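PDB 1AE9: integrase from Enterobacteria phage lambda, which integrates the phage genome into the host chromosome by site-specific recombination and, together with excisionase, cuts it out again. Local coordinates for residues S46-G51 against I66-H71. Sequence-based numbering, arbitrary orientation.
Sequences SDIVDG and IPTALH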
ATOM      1  N   SER A  46       0.422  -2.939 -24.903  1.00 22.94           N
ATOM      2  CA  SER A  46       1.538  -3.538 -25.631  1.00 23.52           C
ATOM      3  C   SER A  46       1.670  -5.043 -25.363  1.00 24.19           C
ATOM      4  O   SER A  46       2.439  -5.739 -26.035  1.00 24.99           O
ATOM      5  CB  SER A  46       2.839  -2.819 -25.272  1.00 24.34           C
ATOM      6  OG  SER A  46       2.937  -2.604 -23.874  1.00 23.88           O
ATOM      7  N   ASP A  47       0.935  -5.540 -24.370  1.00 23.35           N
ATOM      8  CA  ASP A  47       0.960  -6.956 -24.023  1.00 23.15           C
ATOM      9  C   ASP A  47       0.038  -7.779 -24.916  1.00 22.95           C
ATOM     10  O   ASP A  47       0.032  -9.006 -24.835  1.00 24.13           O
ATOM     11  CB  ASP A  47       0.550  -7.171 -22.563  1.00 23.43           C
ATOM     12  CG  ASP A  47       1.499  -6.515 -21.580  1.00 24.71           C
ATOM     13  OD1 ASP A  47       2.663  -6.237 -21.943  1.00 24.53           O
ATOM     14  OD2 ASP A  47       1.074  -6.284 -20.432  1.00 23.07           O
ATOM     15  N   ILE A  48      -0.771  -7.108 -25.728  1.00 23.13           N
ATOM     16  CA  ILE A  48      -1.687  -7.799 -26.624  1.00 24.93           C
ATOM     17  C   ILE A  48      -1.088  -7.829 -28.020  1.00 25.71           C
ATOM     18  O   ILE A  48      -0.845  -6.787 -28.619  1.00 27.27           O
ATOM     19  CB  ILE A  48      -3.077  -7.124 -26.668  1.00 24.10           C
ATOM     20  CG1 ILE A  48      -3.711  -7.157 -25.277  1.00 22.92           C
ATOM     21  CG2 ILE A  48      -3.987  -7.837 -27.670  1.00 22.29           C
ATOM     22  CD1 ILE A  48      -5.006  -6.387 -25.183  1.00 23.72           C
ATOM     23  N   VAL A  49      -0.824  -9.032 -28.516  1.00 27.98           N
ATOM     24  CA  VAL A  49      -0.245  -9.217 -29.839  1.00 29.08           C
ATOM     25  C   VAL A  49      -1.003 -10.319 -30.556  1.00 30.14           C
ATOM     26  O   VAL A  49      -1.171 -11.412 -30.020  1.00 29.41           O
ATOM     27  CB  VAL A  49       1.247  -9.626 -29.753  1.00 28.80           C
ATOM     28  CG1 VAL A  49       1.812  -9.856 -31.150  1.00 29.80           C
ATOM     29  CG2 VAL A  49       2.056  -8.552 -29.034  1.00 29.65           C
ATOM     30  N   ASP A  50      -1.503 -10.006 -31.746  1.00 33.25           N
ATOM     31  CA  ASP A  50      -2.239 -10.964 -32.575  1.00 35.78           C
ATOM     32  C   ASP A  50      -3.312 -11.754 -31.831  1.00 35.15           C
ATOM     33  O   ASP A  50      -3.318 -12.986 -31.851  1.00 34.87           O
ATOM     34  CB  ASP A  50      -1.264 -11.933 -33.258  1.00 39.41           C
ATOM     35  CG  ASP A  50      -0.270 -11.221 -34.164  1.00 43.82           C
ATOM     36  OD1 ASP A  50      -0.672 -10.244 -34.840  1.00 45.35           O
ATOM     37  OD2 ASP A  50       0.913 -11.642 -34.196  1.00 45.06           O
ATOM     38  N   GLY A  51      -4.210 -11.038 -31.164  1.00 34.81           N
ATOM     39  CA  GLY A  51      -5.281 -11.702 -30.439  1.00 33.55           C
ATOM     40  C   GLY A  51      -4.900 -12.446 -29.171  1.00 32.36           C
ATOM     41  O   GLY A  51      -5.654 -13.315 -28.720  1.00 31.64           O
ATOM     42  N   ILE A  66      -2.984 -15.452 -23.183  1.00 25.74           N
ATOM     43  CA  ILE A  66      -4.437 -15.589 -23.079  1.00 25.04           C
ATOM     44  C   ILE A  66      -5.167 -15.131 -24.340  1.00 24.77           C
ATOM     45  O   ILE A  66      -5.022 -13.985 -24.767  1.00 24.13           O
ATOM     46  CB  ILE A  66      -4.996 -14.790 -21.857  1.00 24.28           C
ATOM     47  CG1 ILE A  66      -4.185 -15.101 -20.590  1.00 23.27           C
ATOM     48  CG2 ILE A  66      -6.458 -15.160 -21.613  1.00 21.52           C
ATOM     49  CD1 ILE A  66      -4.590 -14.275 -19.372  1.00 21.16           C
ATOM     50  N   PRO A  67      -5.954 -16.027 -24.961  1.00 24.38           N
ATOM     51  CA  PRO A  67      -6.675 -15.631 -26.173  1.00 23.94           C
ATOM     52  C   PRO A  67      -7.768 -14.634 -25.812  1.00 24.24           C
ATOM     53  O   PRO A  67      -8.557 -14.881 -24.893  1.00 24.69           O
ATOM     54  CB  PRO A  67      -7.237 -16.962 -26.686  1.00 23.85           C
ATOM     55  CG  PRO A  67      -7.449 -17.757 -25.431  1.00 24.06           C
ATOM     56  CD  PRO A  67      -6.212 -17.439 -24.620  1.00 24.43           C
ATOM     57  N   THR A  68      -7.804 -13.504 -26.516  1.00 24.18           N
ATOM     58  CA  THR A  68      -8.792 -12.466 -26.242  1.00 25.15           C
ATOM     59  C   THR A  68     -10.210 -12.818 -26.689  1.00 25.09           C
ATOM     60  O   THR A  68     -11.144 -12.039 -26.502  1.00 25.53           O
ATOM     61  CB  THR A  68      -8.382 -11.129 -26.860  1.00 25.76           C
ATOM     62  OG1 THR A  68      -8.182 -11.298 -28.268  1.00 28.35           O
ATOM     63  CG2 THR A  68      -7.098 -10.617 -26.220  1.00 24.83           C
ATOM     64  N   ALA A  69     -10.371 -13.996 -27.274  1.00 26.22           N
ATOM     65  CA  ALA A  69     -11.675 -14.450 -27.727  1.00 27.24           C
ATOM     66  C   ALA A  69     -12.482 -15.081 -26.590  1.00 27.47           C
ATOM     67  O   ALA A  69     -13.653 -15.426 -26.774  1.00 29.13           O
ATOM     68  CB  ALA A  69     -11.506 -15.442 -28.859  1.00 27.09           C
ATOM     69  N   LEU A  70     -11.861 -15.241 -25.423  1.00 27.17           N
ATOM     70  CA  LEU A  70     -12.530 -15.844 -24.272  1.00 27.10           C
ATOM     71  C   LEU A  70     -13.820 -15.135 -23.878  1.00 26.44           C
ATOM     72  O   LEU A  70     -13.975 -13.926 -24.093  1.00 26.43           O
ATOM     73  CB  LEU A  70     -11.590 -15.913 -23.067  1.00 26.72           C
ATOM     74  CG  LEU A  70     -10.576 -17.057 -23.027  1.00 28.93           C
ATOM     75  CD1 LEU A  70      -9.730 -16.944 -21.765  1.00 27.78           C
ATOM     76  CD2 LEU A  70     -11.300 -18.402 -23.058  1.00 28.87           C
ATOM     77  N   HIS A  71     -14.749 -15.906 -23.319  1.00 26.93           N
ATOM     78  CA  HIS A  71     -16.049 -15.406 -22.871  1.00 27.39           C
ATOM     79  C   HIS A  71     -16.377 -16.139 -21.584  1.00 25.99           C
ATOM     80  O   HIS A  71     -15.982 -17.295 -21.408  1.00 25.69           O
ATOM     81  CB  HIS A  71     -17.176 -15.785 -23.856  1.00 30.80           C
ATOM     82  CG  HIS A  71     -17.281 -14.917 -25.076  1.00 34.66           C
ATOM     83  ND1 HIS A  71     -16.506 -15.108 -26.203  1.00 36.37           N
ATOM     84  CD2 HIS A  71     -18.136 -13.909 -25.377  1.00 36.21           C
ATOM     85  CE1 HIS A  71     -16.879 -14.258 -27.145  1.00 36.10           C
ATOM     86  NE2 HIS A  71     -17.866 -13.520 -26.669  1.00 36.70           N
TER
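T68 and G51 meet at one end of the mixed beta-sheet of the tyrosine recombinase catalytic domain. G51 sits in the turn between strands 48-49 and 52-56. T68 follows strand 63-67, the antiparallel neighbour of 52-56 on its other side. The bond therefore links the turn leading into 52-56 with the end of the next strand, 63-67.

The backbone makes the main bond. T68 N donates to G51 O at 3.1 Å, and the N-H points almost straight at the oxygen (173°). The donor lies well above the carbonyl plane, 43° out of it. P67 CA adds a CA-H...O contact to G51 O at 3.6 Å.

From CB outward, the T68 side chain stays close to this carbonyl. CB lies 4.0 Å from G51 O. Its OG1 branch is set between the backbone N and the carbonyl carbon (chi1 57°). There it gives a weak hydrogen bond to G51 O, 3.3 Å long. One oxygen thus takes two donors from one residue. The CG2 branch lies beside the backbone N, 4.0 Å from G51 O. The T68 side chain also touches M79 and L83 of helix 79-90. I48 also touches L83, so the helix contacts both segments.

P67 to L70 form a type I beta turn, which carries the chain off the sheet. Across the two segments, the methyl-to-methyl approach is T68 CG2 to I48 CG2 at 4.4 Å.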